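Local structure of sialyltransferase 0160 (Photobacterium damselae, 4R84) at residues A[359-364]-A[382-387]; A[364-369]-A[374-379]. The protein transfers sialic acid from a CMP-activated donor to galactose-containing acceptors, probably forming alpha-2,6 linkages. One frame throughout, in Å; residues are numbered along the deposited sequence.

Both interactions fold the chain between strand 358-362 and the helix that follows it, 373-388, back on itself. Interaction 1 joins the strand to the later turns of the helix; interaction 2, nested within that loop along the chain, joins the connecting loop 364-369 to its earlier turns. Their centres are about 13 Å apart, and Thr364 belongs to both. Interaction 1 is buried, whereas interaction 2 lies at the surface. Both belong to one beta-alpha connection of a Rossmann-like domain of this GT-B enzyme. The CMP-sialic acid analogue lies beside the strand end and loop, so helix 373-388 packs behind part of the donor site.

Interaction 1. Residues A[359-364]-A[382-387]; sequences FIFTGT and NVINNA. With CSF (cytidine-5'-monophosphate-3-fluoro-N-acetyl-neuraminic acid), chain E.
In the beta-alpha-beta unit formed by strand 358-362, helix 373-388 and strand 401-405, Phe361 reaches from the first strand to Val383 and Ile384 on the helix. With CG anti to the backbone N (chi1 174°), the phenyl group of Phe361 extends toward the helix and presents one face to Ile384. Ile384 CG1 sits almost centrally over that face, 3.7 Å from the ring centroid and 11° off the normal, a CH-pi contact. Ile384 CD1 continues over the same face toward the CD2 side of the ring, 3.8 Å from Phe361 CD2. Val383 comes instead to the rim, where its CG1 lies near the ring plane and 3.8 Å from Phe361 CE1. The aromatic group is thus met by one aliphatic branch at its face and by another at its edge, with no hydrogen bond across the two segments; strand and helix are joined here by hydrophobic contact.

Past the strand end, Gly363 O accepts a hydrogen bond from CSF N4 at 2.9 Å, with an N-H...O angle of 157°. The backbone carbonyl thus engages the exocyclic amino group of cytosine, consistent with recognition of a CMP-linked donor. Thr362 CB also approaches CSF N4, at 3.8 Å, while Lys405 and Glu434 are among the residues that also hydrogen-bond to the ligand. The strand is hydrogen-bonded to strand 401-405 on one side and strand 445-447 on the other; Val383 also packs against Phe464 and Val466 of strand 462-468, and Ile384 against Phe421.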
# COMPACT_ATOMS: atom_id res chain seq x y z
N PHE A 359 -5.98 -24.32 -11.13
CA PHE A 359 -7.14 -23.90 -10.35
C PHE A 359 -6.77 -23.79 -8.90
O PHE A 359 -6.25 -24.74 -8.33
CB PHE A 359 -8.30 -24.91 -10.55
CG PHE A 359 -9.34 -24.92 -9.43
CD1 PHE A 359 -10.06 -23.78 -9.09
CD2 PHE A 359 -9.63 -26.11 -8.77
CE1 PHE A 359 -11.04 -23.82 -8.08
CE2 PHE A 359 -10.61 -26.17 -7.76
CZ PHE A 359 -11.31 -25.01 -7.41
N ILE A 360 -7.01 -22.62 -8.30
CA ILE A 360 -6.88 -22.49 -6.86
C ILE A 360 -8.23 -22.46 -6.19
O ILE A 360 -9.07 -21.61 -6.50
CB ILE A 360 -6.13 -21.21 -6.46
CG1 ILE A 360 -4.69 -21.25 -6.94
CG2 ILE A 360 -6.18 -21.05 -4.95
CD1 ILE A 360 -3.93 -19.96 -6.62
N PHE A 361 -8.44 -23.38 -5.26
CA PHE A 361 -9.59 -23.32 -4.38
C PHE A 361 -9.25 -22.49 -3.15
O PHE A 361 -8.27 -22.78 -2.46
CB PHE A 361 -10.04 -24.73 -3.95
CG PHE A 361 -11.15 -24.72 -2.94
CD1 PHE A 361 -12.46 -24.57 -3.34
CD2 PHE A 361 -10.88 -24.87 -1.58
CE1 PHE A 361 -13.50 -24.56 -2.41
CE2 PHE A 361 -11.92 -24.86 -0.64
CZ PHE A 361 -13.22 -24.70 -1.06
N THR A 362 -10.08 -21.50 -2.84
CA THR A 362 -9.84 -20.69 -1.65
C THR A 362 -10.67 -21.19 -0.48
O THR A 362 -11.91 -21.11 -0.49
CB THR A 362 -10.17 -19.21 -1.91
OG1 THR A 362 -11.54 -19.08 -2.27
CG2 THR A 362 -9.32 -18.66 -3.05
N GLY A 363 -10.00 -21.70 0.55
CA GLY A 363 -10.71 -22.23 1.71
C GLY A 363 -11.18 -21.17 2.69
O GLY A 363 -10.82 -20.01 2.58
N THR A 364 -12.01 -21.57 3.65
CA THR A 364 -12.37 -20.68 4.75
C THR A 364 -12.26 -21.42 6.07
O THR A 364 -11.79 -22.55 6.12
CB THR A 364 -13.79 -20.12 4.59
OG1 THR A 364 -13.98 -19.05 5.53
CG2 THR A 364 -14.82 -21.23 4.82
N ASN A 382 -16.85 -31.04 -0.28
CA ASN A 382 -18.00 -31.22 -1.17
C ASN A 382 -17.98 -30.19 -2.29
O ASN A 382 -18.25 -30.51 -3.44
CB ASN A 382 -19.32 -31.13 -0.40
CG ASN A 382 -19.51 -32.27 0.58
OD1 ASN A 382 -18.78 -33.27 0.54
ND2 ASN A 382 -20.50 -32.14 1.46
N VAL A 383 -17.65 -28.94 -1.95
CA VAL A 383 -17.55 -27.90 -2.98
C VAL A 383 -16.50 -28.25 -4.04
O VAL A 383 -16.75 -28.12 -5.24
CB VAL A 383 -17.22 -26.50 -2.38
CG1 VAL A 383 -17.03 -25.48 -3.50
CG2 VAL A 383 -18.33 -26.04 -1.46
N ILE A 384 -15.32 -28.69 -3.62
CA ILE A 384 -14.28 -29.04 -4.58
C ILE A 384 -14.71 -30.22 -5.46
O ILE A 384 -14.49 -30.22 -6.67
CB ILE A 384 -12.97 -29.41 -3.88
CG1 ILE A 384 -12.53 -28.23 -3.00
CG2 ILE A 384 -11.89 -29.78 -4.91
CD1 ILE A 384 -11.40 -28.58 -2.05
N ASN A 385 -15.31 -31.23 -4.83
CA ASN A 385 -15.81 -32.39 -5.56
C ASN A 385 -16.78 -31.98 -6.65
O ASN A 385 -16.70 -32.49 -7.77
CB ASN A 385 -16.47 -33.38 -4.60
CG ASN A 385 -15.46 -34.25 -3.88
OD1 ASN A 385 -14.41 -34.57 -4.44
ND2 ASN A 385 -15.77 -34.63 -2.65
N ASN A 386 -17.67 -31.05 -6.35
CA ASN A 386 -18.59 -30.53 -7.36
C ASN A 386 -17.85 -29.80 -8.46
O ASN A 386 -18.22 -29.90 -9.63
CB ASN A 386 -19.62 -29.59 -6.73
CG ASN A 386 -20.67 -30.32 -5.93
OD1 ASN A 386 -20.48 -31.45 -5.50
ND2 ASN A 386 -21.81 -29.66 -5.72
N ALA A 387 -16.81 -29.05 -8.09
CA ALA A 387 -16.06 -28.23 -9.03
C ALA A 387 -15.30 -29.05 -10.07
O ALA A 387 -15.12 -28.61 -11.20
CB ALA A 387 -15.08 -27.32 -8.28
C5A CSF E . -15.49 -11.63 7.46
C4A CSF E . -14.25 -10.81 7.79
C2A CSF E . -12.85 -12.87 7.36
O6A CSF E . -14.08 -13.53 7.02
C6A CSF E . -15.09 -12.70 6.46
C3A CSF E . -13.13 -11.71 8.33
O4A CSF E . -14.60 -9.82 8.77
N5A CSF E . -16.49 -10.77 6.87
C7A CSF E . -16.29 -13.59 6.15
C8A CSF E . -15.90 -14.66 5.15
C9A CSF E . -17.14 -15.41 4.68
O9A CSF E . -16.72 -16.37 3.71
O8A CSF E . -15.32 -14.01 4.02
O7A CSF E . -16.72 -14.23 7.35
C1A CSF E . -11.93 -13.88 8.03
OBA CSF E . -10.77 -13.53 8.31
OAA CSF E . -12.36 -15.02 8.31
O1A CSF E . -12.17 -12.33 6.24
O2A CSF E . -12.11 -11.93 3.78
N1 CSF E . -7.29 -15.33 3.13
C2 CSF E . -6.39 -16.09 2.37
N3 CSF E . -6.77 -17.27 1.84
C4 CSF E . -8.04 -17.70 2.04
C5 CSF E . -8.94 -16.97 2.80
C6 CSF E . -8.54 -15.76 3.36
C3' CSF E . -8.07 -12.20 3.11
C2' CSF E . -6.81 -12.93 2.74
C1' CSF E . -6.81 -14.08 3.73
O4' CSF E . -7.64 -13.70 4.82
C4' CSF E . -8.09 -12.36 4.61
PA CSF E . -11.87 -13.01 4.80
O5' CSF E . -10.30 -13.23 4.74
C5' CSF E . -9.46 -12.19 5.22
O3' CSF E . -8.04 -10.85 2.67
O2' CSF E . -5.66 -12.13 3.04
N4 CSF E . -8.43 -18.89 1.50
O2 CSF E . -5.22 -15.65 2.20
O3A CSF E . -12.52 -14.36 4.65
C10 CSF E . -17.75 -10.71 7.31
O10 CSF E . -18.13 -11.31 8.31
C11 CSF E . -18.68 -9.86 6.49
F3A CSF E . -13.49 -12.24 9.55

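Interaction 2. Residues A[364-369]-A[374-379]; sequences TTTWAG and EYYAQQ
The irregular segment 364-369 passes close to helical segment 374-379 at Thr366 and Tyr376, whose CA atoms are 5.7 Å apart. Tyr376 projects from the helix into the curve of the loop and carries the largest share of the contact. Its edge meets the face of Trp367: the five-membered ring of the indole and the phenol ring have centroids 4.6 Å apart and planes at 75°, an edge-to-face pair. Tyr376 CD1 does the touching, held over the bond common to the two indole rings, 3.4 Å from Trp367 CE2. The indole adopts a chi1 of 55°, with CG tucked between the backbone N and carbonyl carbon of its own residue, and turns back toward the helix. Gln379 CB meets its outer edge in the ring plane, 3.8 Å from Trp367 CH2.

One face of the Tyr376 ring is covered by Trp367 N and by Thr366 CB, the latter a CH-pi contact 4.0 Å from the centroid; Tyr375 CD1 lies over the opposite face. The phenol is therefore wedged between loop and helix. Tyr376 OH lies 2.9 Å from Ala368 O, a weak hydrogen bond at most, since its one proton has another acceptor within reach; it also accepts a hydrogen bond from the backbone N of Glu371. Trp367 NE1 and Tyr375 OH hydrogen-bond to OXT and O of the terminal carboxylate of Ala503, bringing the chain end against this surface. The whole is a strand-to-helix connection of a Rossmann-like domain, folded around an aromatic pair, and its Thr365 side chain comes about 4 Å from the bound CMP-sialic acid analogue.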
# COMPACT_ATOMS: atom_id res chain seq x y z
N THR A 364 -12.01 -21.57 3.65
CA THR A 364 -12.37 -20.68 4.75
C THR A 364 -12.26 -21.42 6.07
O THR A 364 -11.79 -22.55 6.12
CB THR A 364 -13.79 -20.12 4.59
OG1 THR A 364 -13.98 -19.05 5.53
CG2 THR A 364 -14.82 -21.23 4.82
N THR A 365 -12.67 -20.76 7.15
CA THR A 365 -12.65 -21.41 8.45
C THR A 365 -14.00 -22.06 8.74
O THR A 365 -14.48 -22.86 7.95
CB THR A 365 -12.28 -20.42 9.58
OG1 THR A 365 -13.16 -19.28 9.52
CG2 THR A 365 -10.86 -19.94 9.40
N THR A 366 -14.61 -21.71 9.86
CA THR A 366 -15.93 -22.22 10.20
C THR A 366 -16.93 -21.08 10.00
O THR A 366 -16.53 -19.92 9.89
CB THR A 366 -15.99 -22.73 11.65
OG1 THR A 366 -15.60 -21.67 12.53
CG2 THR A 366 -15.03 -23.88 11.84
N TRP A 367 -18.21 -21.41 9.91
CA TRP A 367 -19.23 -20.38 9.81
C TRP A 367 -20.43 -20.75 10.70
O TRP A 367 -20.30 -21.59 11.60
CB TRP A 367 -19.65 -20.16 8.34
CG TRP A 367 -20.10 -21.39 7.60
CD1 TRP A 367 -21.39 -21.85 7.50
CD2 TRP A 367 -19.30 -22.30 6.82
NE1 TRP A 367 -21.43 -22.97 6.72
CE2 TRP A 367 -20.17 -23.27 6.29
CE3 TRP A 367 -17.94 -22.37 6.51
CZ2 TRP A 367 -19.72 -24.33 5.49
CZ3 TRP A 367 -17.49 -23.43 5.71
CH2 TRP A 367 -18.38 -24.39 5.20
N ALA A 368 -21.57 -20.12 10.49
CA ALA A 368 -22.70 -20.30 11.39
C ALA A 368 -23.24 -21.73 11.37
O ALA A 368 -22.95 -22.50 10.45
CB ALA A 368 -23.80 -19.31 11.04
N GLY A 369 -23.99 -22.11 12.40
CA GLY A 369 -24.68 -23.39 12.40
C GLY A 369 -24.37 -24.29 13.58
O GLY A 369 -25.10 -25.24 13.84
N GLU A 374 -15.12 -30.60 11.71
CA GLU A 374 -15.09 -31.58 10.63
C GLU A 374 -16.20 -31.33 9.62
O GLU A 374 -16.02 -31.58 8.43
CB GLU A 374 -15.18 -33.00 11.19
CG GLU A 374 -13.91 -33.48 11.87
CD GLU A 374 -13.66 -32.81 13.21
OE1 GLU A 374 -14.64 -32.41 13.88
OE2 GLU A 374 -12.48 -32.65 13.58
N TYR A 375 -17.37 -30.88 10.09
CA TYR A 375 -18.46 -30.54 9.17
C TYR A 375 -18.04 -29.43 8.21
O TYR A 375 -18.31 -29.51 7.02
CB TYR A 375 -19.70 -30.12 9.95
CG TYR A 375 -20.81 -29.45 9.13
CD1 TYR A 375 -20.76 -28.09 8.83
CD2 TYR A 375 -21.91 -30.18 8.70
CE1 TYR A 375 -21.77 -27.48 8.12
CE2 TYR A 375 -22.93 -29.57 7.98
CZ TYR A 375 -22.85 -28.22 7.69
OH TYR A 375 -23.86 -27.60 6.97
N TYR A 376 -17.38 -28.40 8.73
CA TYR A 376 -17.03 -27.27 7.89
C TYR A 376 -15.98 -27.66 6.88
O TYR A 376 -16.02 -27.19 5.74
CB TYR A 376 -16.57 -26.06 8.75
CG TYR A 376 -17.76 -25.58 9.55
CD1 TYR A 376 -18.80 -24.89 8.93
CD2 TYR A 376 -17.88 -25.86 10.91
CE1 TYR A 376 -19.93 -24.49 9.64
CE2 TYR A 376 -19.00 -25.45 11.63
CZ TYR A 376 -20.01 -24.78 11.00
OH TYR A 376 -21.11 -24.39 11.72
N ALA A 377 -15.06 -28.54 7.27
CA ALA A 377 -14.07 -29.06 6.32
C ALA A 377 -14.76 -29.91 5.26
O ALA A 377 -14.43 -29.82 4.08
CB ALA A 377 -13.01 -29.88 7.05
N GLN A 378 -15.72 -30.72 5.68
CA GLN A 378 -16.40 -31.61 4.74
C GLN A 378 -17.21 -30.84 3.70
O GLN A 378 -17.27 -31.24 2.53
CB GLN A 378 -17.29 -32.61 5.48
CG GLN A 378 -18.03 -33.60 4.56
CD GLN A 378 -17.08 -34.42 3.67
OE1 GLN A 378 -16.09 -34.96 4.15
NE2 GLN A 378 -17.42 -34.53 2.39
N GLN A 379 -17.84 -29.74 4.10
CA GLN A 379 -18.61 -28.96 3.15
C GLN A 379 -17.71 -28.39 2.06
O GLN A 379 -18.10 -28.33 0.89
CB GLN A 379 -19.36 -27.82 3.84
CG GLN A 379 -20.39 -28.30 4.84
CD GLN A 379 -21.20 -29.48 4.31
OE1 GLN A 379 -21.98 -29.33 3.38
NE2 GLN A 379 -21.04 -30.64 4.94